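Long-range contacts in Sys-1 protein (Caenorhabditis elegans, PDB 3C2G), which acts as a beta-catenin-like transcription coregulator in the Wnt asymmetry pathway, binding the TCF factor pop-1 directly and activating or repressing target genes: residues M26-R31 and W78-D83; I143-I148 and I190-R195; M1-A6 and R31-Q36. One frame throughout, in Å; residues are numbered along the deposited sequence.

How the interactions relate
All three contacts join helices in the N-terminal part of the armadillo domain, on the same side of the chain's centre. Interaction 3 lies outermost, its centre about 51 Å from that of the chain, against about 45 Å for interaction 1 and about 22 Å for interaction 2. Interactions 1 and 3 sit about 11 Å apart, centre to centre, and share helix 20-37: Arg-31 reaches helix 71-90, while the turn that follows meets the start of helix 3-13. Thr-29 CG2 also lies 3.6 Å from Ala-6 C. Interaction 2 is about 23 Å from interaction 1 between centres, yet Leu-82 O packs 3.5 Å from Ile-143 CD1, so helices 71-90 and 134-150 are in direct contact.

Interaction 1: M26-R31 and W78-D83; sequences MAKTIR and WYNLLD
Arg-31 and Asp-83 form the salt bridge between helices 20-37 and 71-90. With CG anti to the backbone N (chi1 -176°), the arginine runs out extended to NE, which donates to Asp-83 OD2 at 2.8 Å with an N-H...O angle of 153°. A weak second bond from Arg-31 NH2 reaches the same oxygen at 3.3 Å. The carboxylate lies at the edge of the guanidinium, but NE approaches OD2 from above the carboxylate plane. Asp-83 is buried and is also bridged by Arg-87 at OD2 and Arg-86 at OD1; this gathering of positive charge is likely to keep it ionised.

Polar-to-apolar packing comes from Asn-80, whose side chain wedges between Lys-28 and Arg-31. Its OD1 lies 3.4 Å from Lys-28 CA and 3.5 Å from Arg-31 CD, while ND2 is turned back to the carbonyl of Gln-76 in its own helix. The amide stands steeply against the guanidinium, 78° between planes.

Apolar contact is small: Ala-27 CB meets Leu-81 CD2 at 3.9 Å. The segment axes approach to 9.0 Å. Ile-84, a turn beyond Asn-80 on helix 71-90, is touched by both Ile-30 and Arg-31. Such neighbouring helices running in nearly the same direction, packed side by side, are characteristic of the armadillo superhelix.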
loop_
_atom_site.group_PDB
_atom_site.type_symbol
_atom_site.label_atom_id
_atom_site.label_comp_id
_atom_site.label_asym_id
_atom_site.label_seq_id
_atom_site.Cartn_x
_atom_site.Cartn_y
_atom_site.Cartn_z
HETATM N N MSE A 26 -8.169 2.672 51.833
HETATM C CA MSE A 26 -7.721 3.990 51.388
HETATM C C MSE A 26 -7.825 4.135 49.867
HETATM O O MSE A 26 -8.231 5.184 49.368
HETATM C CB MSE A 26 -6.295 4.274 51.877
HETATM C CG MSE A 26 -6.181 4.563 53.380
HETATM SE SE MSE A 26 -4.342 4.928 54.041
HETATM C CE MSE A 26 -3.526 3.179 53.805
ATOM N N ALA A 27 -7.486 3.071 49.139
ATOM C CA ALA A 27 -7.606 3.068 47.678
ATOM C C ALA A 27 -9.055 3.229 47.190
ATOM O O ALA A 27 -9.332 4.096 46.363
ATOM C CB ALA A 27 -6.948 1.825 47.081
ATOM N N LYS A 28 -9.975 2.421 47.725
ATOM C CA LYS A 28 -11.410 2.573 47.433
ATOM C C LYS A 28 -11.877 3.998 47.695
ATOM O O LYS A 28 -12.592 4.591 46.882
ATOM C CB LYS A 28 -12.256 1.616 48.270
ATOM C CG LYS A 28 -12.067 0.137 47.952
ATOM C CD LYS A 28 -12.930 -0.734 48.868
ATOM C CE LYS A 28 -12.797 -2.217 48.524
ATOM N NZ LYS A 28 -13.477 -3.097 49.533
ATOM N N THR A 29 -11.450 4.538 48.833
ATOM C CA THR A 29 -11.794 5.886 49.259
ATOM C C THR A 29 -11.370 6.921 48.221
ATOM O O THR A 29 -12.204 7.685 47.726
ATOM C CB THR A 29 -11.170 6.188 50.647
ATOM O OG1 THR A 29 -11.658 5.233 51.602
ATOM C CG2 THR A 29 -11.509 7.593 51.118
ATOM N N ILE A 30 -10.081 6.924 47.881
ATOM C CA ILE A 30 -9.549 7.822 46.849
ATOM C C ILE A 30 -10.268 7.649 45.499
ATOM O O ILE A 30 -10.575 8.631 44.829
ATOM C CB ILE A 30 -8.020 7.661 46.684
ATOM C CG1 ILE A 30 -7.300 8.111 47.962
ATOM C CG2 ILE A 30 -7.506 8.450 45.461
ATOM C CD1 ILE A 30 -5.852 7.642 48.085
ATOM N N ARG A 31 -10.554 6.407 45.119
ATOM C CA ARG A 31 -11.261 6.142 43.867
ATOM C C ARG A 31 -12.663 6.728 43.911
ATOM O O ARG A 31 -13.098 7.406 42.980
ATOM C CB ARG A 31 -11.311 4.640 43.582
ATOM C CG ARG A 31 -11.953 4.281 42.255
ATOM C CD ARG A 31 -12.082 2.771 42.090
ATOM N NE ARG A 31 -12.902 2.448 40.927
ATOM C CZ ARG A 31 -14.169 2.047 40.974
ATOM N NH1 ARG A 31 -14.792 1.892 42.139
ATOM N NH2 ARG A 31 -14.812 1.794 39.843
ATOM N N TRP A 78 -5.171 -3.356 43.168
ATOM C CA TRP A 78 -4.758 -2.895 41.833
ATOM C C TRP A 78 -5.926 -2.509 40.922
ATOM O O TRP A 78 -5.833 -1.537 40.166
ATOM C CB TRP A 78 -3.853 -3.922 41.149
ATOM C CG TRP A 78 -2.606 -4.259 41.948
ATOM C CD1 TRP A 78 -2.065 -3.536 42.990
ATOM C CD2 TRP A 78 -1.732 -5.377 41.749
ATOM N NE1 TRP A 78 -0.919 -4.148 43.449
ATOM C CE2 TRP A 78 -0.687 -5.272 42.704
ATOM C CE3 TRP A 78 -1.726 -6.454 40.858
ATOM C CZ2 TRP A 78 0.339 -6.212 42.798
ATOM C CZ3 TRP A 78 -0.700 -7.395 40.949
ATOM C CH2 TRP A 78 0.323 -7.263 41.911
ATOM N N TYR A 79 -7.040 -3.232 41.007
ATOM C CA TYR A 79 -8.181 -2.866 40.187
ATOM C C TYR A 79 -8.606 -1.439 40.481
ATOM O O TYR A 79 -8.973 -0.701 39.566
ATOM C CB TYR A 79 -9.359 -3.820 40.366
ATOM C CG TYR A 79 -10.527 -3.472 39.470
ATOM C CD1 TYR A 79 -10.599 -3.966 38.164
ATOM C CD2 TYR A 79 -11.550 -2.628 39.915
ATOM C CE1 TYR A 79 -11.664 -3.633 37.325
ATOM C CE2 TYR A 79 -12.625 -2.291 39.078
ATOM C CZ TYR A 79 -12.672 -2.804 37.788
ATOM O OH TYR A 79 -13.730 -2.493 36.957
ATOM N N ASN A 80 -8.558 -1.057 41.760
ATOM C CA ASN A 80 -8.933 0.294 42.185
ATOM C C ASN A 80 -7.954 1.348 41.688
ATOM O O ASN A 80 -8.356 2.352 41.094
ATOM C CB ASN A 80 -9.051 0.363 43.710
ATOM C CG ASN A 80 -10.371 -0.181 44.225
ATOM O OD1 ASN A 80 -11.239 0.583 44.624
ATOM N ND2 ASN A 80 -10.529 -1.500 44.214
ATOM N N LEU A 81 -6.665 1.108 41.929
ATOM C CA LEU A 81 -5.607 2.010 41.487
ATOM C C LEU A 81 -5.532 2.123 39.956
ATOM O O LEU A 81 -5.352 3.218 39.409
ATOM C CB LEU A 81 -4.261 1.571 42.059
ATOM C CG LEU A 81 -4.151 1.390 43.579
ATOM C CD1 LEU A 81 -2.827 0.766 43.935
ATOM C CD2 LEU A 81 -4.333 2.697 44.342
ATOM N N LEU A 82 -5.691 0.997 39.260
ATOM C CA LEU A 82 -5.639 1.022 37.801
ATOM C C LEU A 82 -6.842 1.735 37.232
ATOM O O LEU A 82 -6.745 2.371 36.187
ATOM C CB LEU A 82 -5.491 -0.380 37.219
ATOM C CG LEU A 82 -4.172 -1.066 37.597
ATOM C CD1 LEU A 82 -4.176 -2.547 37.217
ATOM C CD2 LEU A 82 -2.978 -0.329 36.998
ATOM N N ASP A 83 -7.965 1.661 37.939
ATOM C CA ASP A 83 -9.167 2.373 37.510
ATOM C C ASP A 83 -9.018 3.877 37.674
ATOM O O ASP A 83 -9.524 4.642 36.858
ATOM C CB ASP A 83 -10.413 1.892 38.244
ATOM C CG ASP A 83 -11.684 2.470 37.645
ATOM O OD1 ASP A 83 -12.038 2.101 36.500
ATOM O OD2 ASP A 83 -12.313 3.322 38.303
#

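Interaction 2: I143-I148 and I190-R195; sequences IFNCII and IFIIFR
Ile-192 and Ile-193 carry helix 189-198 onto helix 134-150. Ile-192 comes first: its CG2 branch, anti to the backbone N, is set 3.6 Å from Ile-148 CG2, the two side chains running antiparallel past one another, methyl beside methyl. Its other branch turns to the more exposed margin, where CG1 lies 4.0 Å from Asn-145 OD1, a van der Waals approach; Arg-262 of helix 251-270 also touches this residue.

Ile-193 follows and reaches into the buried side. Its CG1 arm holds CD1 3.8 Å from Phe-144 CG and equally close to Phe-144 CB, arriving obliquely at the base of the ring. Behind this tip, Ile-193 CG1 meets Ile-148 CD1 at 4.0 Å, with the two isoleucines roughly at right angles. Phe-160 and Leu-164 of helix 154-164 also pack on the phenylalanine. With an alanine in place of Ile-193, the CG1-CD1 arm would be gone, which would probably leave a gap between the two helices and deprive Ile-148 CD1 and the base of the Phe-144 ring of their partner.

The segment axes lie 9.6 Å apart at 45°, and the interface is built mostly from branched aliphatic and aromatic side chains, as in the hydrophobic core of an armadillo-repeat superhelix.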
loop_
_atom_site.group_PDB
_atom_site.type_symbol
_atom_site.label_atom_id
_atom_site.label_comp_id
_atom_site.label_asym_id
_atom_site.label_seq_id
_atom_site.Cartn_x
_atom_site.Cartn_y
_atom_site.Cartn_z
ATOM N N ILE A 143 -5.773 1.416 29.291
ATOM C CA ILE A 143 -4.910 2.544 29.622
ATOM C C ILE A 143 -3.944 2.827 28.464
ATOM O O ILE A 143 -3.768 3.980 28.069
ATOM C CB ILE A 143 -4.148 2.283 30.956
ATOM C CG1 ILE A 143 -5.092 2.458 32.155
ATOM C CG2 ILE A 143 -2.918 3.167 31.083
ATOM C CD1 ILE A 143 -4.635 1.703 33.417
ATOM N N PHE A 144 -3.334 1.770 27.927
ATOM C CA PHE A 144 -2.498 1.880 26.735
ATOM C C PHE A 144 -3.290 2.432 25.563
ATOM O O PHE A 144 -2.858 3.365 24.905
ATOM C CB PHE A 144 -1.935 0.527 26.356
ATOM C CG PHE A 144 -0.708 0.153 27.107
ATOM C CD1 PHE A 144 0.460 0.873 26.949
ATOM C CD2 PHE A 144 -0.707 -0.947 27.951
ATOM C CE1 PHE A 144 1.617 0.517 27.648
ATOM C CE2 PHE A 144 0.452 -1.316 28.647
ATOM C CZ PHE A 144 1.614 -0.579 28.492
ATOM N N ASN A 145 -4.466 1.862 25.328
ATOM C CA ASN A 145 -5.350 2.340 24.284
ATOM C C ASN A 145 -5.696 3.811 24.444
ATOM O O ASN A 145 -5.628 4.554 23.486
ATOM C CB ASN A 145 -6.623 1.492 24.199
ATOM C CG ASN A 145 -7.496 1.877 23.016
ATOM O OD1 ASN A 145 -7.117 1.687 21.860
ATOM N ND2 ASN A 145 -8.662 2.439 23.300
ATOM N N CYS A 146 -6.044 4.235 25.653
ATOM C CA CYS A 146 -6.394 5.637 25.898
ATOM C C CYS A 146 -5.254 6.620 25.672
ATOM O O CYS A 146 -5.468 7.680 25.094
ATOM C CB CYS A 146 -6.915 5.819 27.307
ATOM S SG CYS A 146 -8.597 5.306 27.499
ATOM N N ILE A 147 -4.053 6.280 26.136
ATOM C CA ILE A 147 -2.896 7.152 25.923
ATOM C C ILE A 147 -2.515 7.219 24.442
ATOM O O ILE A 147 -2.258 8.301 23.913
ATOM C CB ILE A 147 -1.668 6.731 26.757
ATOM C CG1 ILE A 147 -1.990 6.769 28.254
ATOM C CG2 ILE A 147 -0.486 7.650 26.472
ATOM C CD1 ILE A 147 -0.941 6.090 29.108
ATOM N N ILE A 148 -2.495 6.065 23.777
ATOM C CA ILE A 148 -2.093 6.004 22.374
ATOM C C ILE A 148 -3.111 6.678 21.455
ATOM O O ILE A 148 -2.735 7.357 20.512
ATOM C CB ILE A 148 -1.779 4.565 21.912
ATOM C CG1 ILE A 148 -0.514 4.072 22.608
ATOM C CG2 ILE A 148 -1.603 4.513 20.394
ATOM C CD1 ILE A 148 -0.300 2.585 22.536
ATOM N N ILE A 190 -3.277 -5.076 21.821
ATOM C CA ILE A 190 -1.980 -5.635 21.462
ATOM C C ILE A 190 -1.526 -5.149 20.082
ATOM O O ILE A 190 -0.343 -4.895 19.875
ATOM C CB ILE A 190 -1.989 -7.169 21.534
ATOM C CG1 ILE A 190 -1.947 -7.602 23.000
ATOM C CG2 ILE A 190 -0.795 -7.761 20.817
ATOM C CD1 ILE A 190 -2.667 -8.888 23.276
ATOM N N PHE A 191 -2.471 -4.980 19.159
ATOM C CA PHE A 191 -2.147 -4.433 17.850
ATOM C C PHE A 191 -1.836 -2.951 17.908
ATOM O O PHE A 191 -0.856 -2.500 17.324
ATOM C CB PHE A 191 -3.259 -4.733 16.834
ATOM C CG PHE A 191 -3.382 -6.195 16.509
ATOM C CD1 PHE A 191 -2.504 -6.794 15.614
ATOM C CD2 PHE A 191 -4.357 -6.980 17.128
ATOM C CE1 PHE A 191 -2.604 -8.155 15.313
ATOM C CE2 PHE A 191 -4.466 -8.338 16.846
ATOM C CZ PHE A 191 -3.591 -8.934 15.936
ATOM N N ILE A 192 -2.673 -2.196 18.613
ATOM C CA ILE A 192 -2.468 -0.752 18.792
ATOM C C ILE A 192 -1.055 -0.439 19.287
ATOM O O ILE A 192 -0.393 0.435 18.742
ATOM C CB ILE A 192 -3.525 -0.156 19.746
ATOM C CG1 ILE A 192 -4.945 -0.402 19.199
ATOM C CG2 ILE A 192 -3.281 1.326 19.974
ATOM C CD1 ILE A 192 -5.204 0.157 17.782
ATOM N N ILE A 193 -0.587 -1.199 20.272
ATOM C CA ILE A 193 0.727 -1.001 20.869
ATOM C C ILE A 193 1.871 -1.353 19.909
ATOM O O ILE A 193 2.816 -0.579 19.766
ATOM C CB ILE A 193 0.866 -1.797 22.196
ATOM C CG1 ILE A 193 -0.171 -1.313 23.211
ATOM C CG2 ILE A 193 2.269 -1.664 22.758
ATOM C CD1 ILE A 193 -0.542 -2.327 24.250
ATOM N N PHE A 194 1.796 -2.517 19.270
ATOM C CA PHE A 194 2.742 -2.879 18.210
ATOM C C PHE A 194 2.797 -1.807 17.128
ATOM O O PHE A 194 3.867 -1.336 16.768
ATOM C CB PHE A 194 2.406 -4.234 17.592
ATOM C CG PHE A 194 3.098 -5.381 18.254
ATOM C CD1 PHE A 194 4.490 -5.427 18.317
ATOM C CD2 PHE A 194 2.371 -6.418 18.808
ATOM C CE1 PHE A 194 5.153 -6.482 18.940
ATOM C CE2 PHE A 194 3.023 -7.484 19.433
ATOM C CZ PHE A 194 4.419 -7.513 19.497
ATOM N N ARG A 195 1.642 -1.385 16.645
ATOM C CA ARG A 195 1.612 -0.343 15.641
ATOM C C ARG A 195 2.364 0.886 16.134
ATOM O O ARG A 195 3.132 1.491 15.389
ATOM C CB ARG A 195 0.170 0.014 15.291
ATOM C CG ARG A 195 0.034 1.084 14.221
ATOM C CD ARG A 195 -1.431 1.383 13.924
ATOM N NE ARG A 195 -1.571 2.333 12.825
ATOM C CZ ARG A 195 -1.694 1.988 11.547
ATOM N NH1 ARG A 195 -1.696 0.706 11.198
ATOM N NH2 ARG A 195 -1.817 2.925 10.615
#

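Interaction 3: M1-A6 and R31-Q36; sequences MNITQA and RTWIRQ
Trp-33 points its CG anti to the backbone N (chi1 173°), which swings the pyrrole part of the indole toward Thr-4 at the start of helix 3-13. Ile-3 departs from a staggered first torsion (chi1 27°), bringing CG1 and CD1 up to the amide of Gln-36, which an extended chain carries out from helix 20-37.

The glutamine amide crosses the isoleucine at a slant: its OE1 is 3.5 Å from Ile-3 CG1, and its NE2 is 3.4 Å from Ile-3 CD1. These are contacts of a polar group with aliphatic carbons. The other branch, Ile-3 CG2, rests at 4.2 Å from Thr-32 CG2, a methyl-to-methyl touch; Thr-32 OG1 is engaged within its own helix, with the carbonyl of Lys-28.

Trp-33 packs obliquely against the backbone of the first helical turn. Its CD1 lies 3.8 Å from Thr-4 CA, and its NE1 is 3.9 Å from the methyl Thr-4 CG2. The indole also meets Phe-39 edge-to-face and touches Ile-54 of helix 47-62.

The segments are therefore held by van der Waals contact at the surface of the domain, without a hydrogen bond or salt bridge between them. Such a contact depends on fit: the buried indole offers a firm surface, whereas Ile-3 is met by the exposed amide of Gln-36 as well as by Thr-32 and Trp-33, so the outer part of the contact is probably less firmly fixed.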
loop_
_atom_site.group_PDB
_atom_site.type_symbol
_atom_site.label_atom_id
_atom_site.label_comp_id
_atom_site.label_asym_id
_atom_site.label_seq_id
_atom_site.Cartn_x
_atom_site.Cartn_y
_atom_site.Cartn_z
HETATM N N MSE A 1 -17.371 11.935 58.672
HETATM C CA MSE A 1 -16.380 12.209 57.587
HETATM C C MSE A 1 -16.946 12.056 56.182
HETATM O O MSE A 1 -17.381 10.971 55.789
HETATM C CB MSE A 1 -15.151 11.312 57.727
HETATM C CG MSE A 1 -14.060 11.893 58.600
HETATM SE SE MSE A 1 -12.267 11.403 57.980
HETATM C CE MSE A 1 -12.382 9.442 58.122
ATOM N N ASN A 2 -16.920 13.155 55.433
ATOM C CA ASN A 2 -17.281 13.153 54.017
ATOM C C ASN A 2 -16.159 12.590 53.133
ATOM O O ASN A 2 -15.032 12.386 53.597
ATOM C CB ASN A 2 -17.696 14.560 53.552
ATOM C CG ASN A 2 -16.622 15.608 53.809
ATOM O OD1 ASN A 2 -16.139 15.763 54.933
ATOM N ND2 ASN A 2 -16.255 16.339 52.766
ATOM N N ILE A 3 -16.482 12.338 51.866
ATOM C CA ILE A 3 -15.537 11.767 50.902
ATOM C C ILE A 3 -14.281 12.609 50.688
ATOM O O ILE A 3 -13.178 12.070 50.629
ATOM C CB ILE A 3 -16.204 11.464 49.531
ATOM C CG1 ILE A 3 -17.402 12.389 49.261
ATOM C CG2 ILE A 3 -16.659 10.015 49.482
ATOM C CD1 ILE A 3 -17.054 13.769 48.718
ATOM N N THR A 4 -14.460 13.922 50.583
ATOM C CA THR A 4 -13.360 14.848 50.340
ATOM C C THR A 4 -12.338 14.795 51.478
ATOM O O THR A 4 -11.126 14.702 51.239
ATOM C CB THR A 4 -13.888 16.284 50.152
ATOM O OG1 THR A 4 -14.964 16.276 49.204
ATOM C CG2 THR A 4 -12.781 17.214 49.660
ATOM N N GLN A 5 -12.842 14.829 52.710
ATOM C CA GLN A 5 -12.006 14.750 53.909
ATOM C C GLN A 5 -11.369 13.363 54.090
ATOM O O GLN A 5 -10.219 13.254 54.522
ATOM C CB GLN A 5 -12.814 15.145 55.156
ATOM N N ALA A 6 -12.126 12.317 53.759
ATOM C CA ALA A 6 -11.658 10.935 53.887
ATOM C C ALA A 6 -10.569 10.621 52.862
ATOM O O ALA A 6 -9.574 9.963 53.183
ATOM C CB ALA A 6 -12.821 9.957 53.752
ATOM N N ARG A 31 -10.554 6.407 45.119
ATOM C CA ARG A 31 -11.261 6.142 43.867
ATOM C C ARG A 31 -12.663 6.728 43.911
ATOM O O ARG A 31 -13.098 7.406 42.980
ATOM C CB ARG A 31 -11.311 4.640 43.582
ATOM C CG ARG A 31 -11.953 4.281 42.255
ATOM C CD ARG A 31 -12.082 2.771 42.090
ATOM N NE ARG A 31 -12.902 2.448 40.927
ATOM C CZ ARG A 31 -14.169 2.047 40.974
ATOM N NH1 ARG A 31 -14.792 1.892 42.139
ATOM N NH2 ARG A 31 -14.812 1.794 39.843
ATOM N N THR A 32 -13.356 6.473 45.014
ATOM C CA THR A 32 -14.707 6.978 45.210
ATOM C C THR A 32 -14.742 8.496 45.098
ATOM O O THR A 32 -15.574 9.047 44.382
ATOM C CB THR A 32 -15.261 6.526 46.562
ATOM O OG1 THR A 32 -15.140 5.101 46.656
ATOM C CG2 THR A 32 -16.725 6.922 46.710
ATOM N N TRP A 33 -13.817 9.161 45.783
ATOM C CA TRP A 33 -13.712 10.617 45.722
ATOM C C TRP A 33 -13.571 11.128 44.291
ATOM O O TRP A 33 -14.273 12.057 43.890
ATOM C CB TRP A 33 -12.545 11.101 46.588
ATOM C CG TRP A 33 -12.232 12.567 46.472
ATOM C CD1 TRP A 33 -13.045 13.612 46.800
ATOM C CD2 TRP A 33 -11.007 13.142 46.011
ATOM N NE1 TRP A 33 -12.407 14.808 46.562
ATOM C CE2 TRP A 33 -11.152 14.549 46.080
ATOM C CE3 TRP A 33 -9.800 12.610 45.538
ATOM C CZ2 TRP A 33 -10.137 15.427 45.696
ATOM C CZ3 TRP A 33 -8.790 13.483 45.157
ATOM C CH2 TRP A 33 -8.965 14.879 45.238
ATOM N N ILE A 34 -12.665 10.506 43.535
ATOM C CA ILE A 34 -12.404 10.869 42.140
ATOM C C ILE A 34 -13.622 10.619 41.251
ATOM O O ILE A 34 -14.033 11.501 40.497
ATOM C CB ILE A 34 -11.137 10.150 41.594
ATOM C CG1 ILE A 34 -9.888 10.693 42.301
ATOM C CG2 ILE A 34 -11.011 10.322 40.078
ATOM C CD1 ILE A 34 -8.650 9.846 42.146
ATOM N N ARG A 35 -14.200 9.426 41.361
ATOM C CA ARG A 35 -15.404 9.069 40.609
ATOM C C ARG A 35 -16.512 10.101 40.777
ATOM O O ARG A 35 -17.193 10.449 39.810
ATOM C CB ARG A 35 -15.935 7.702 41.046
ATOM C CG ARG A 35 -15.144 6.519 40.527
ATOM C CD ARG A 35 -16.074 5.455 39.946
ATOM N NE ARG A 35 -17.006 4.893 40.924
ATOM C CZ ARG A 35 -18.168 4.325 40.608
ATOM N NH1 ARG A 35 -18.559 4.253 39.340
ATOM N NH2 ARG A 35 -18.949 3.840 41.565
ATOM N N GLN A 36 -16.668 10.592 42.009
ATOM C CA GLN A 36 -17.792 11.446 42.388
ATOM C C GLN A 36 -17.555 12.945 42.172
ATOM O O GLN A 36 -18.385 13.618 41.561
ATOM C CB GLN A 36 -18.181 11.173 43.845
ATOM C CG GLN A 36 -19.367 11.988 44.349
ATOM C CD GLN A 36 -19.394 12.102 45.863
ATOM O OE1 GLN A 36 -19.328 11.096 46.577
ATOM N NE2 GLN A 36 -19.491 13.334 46.362
#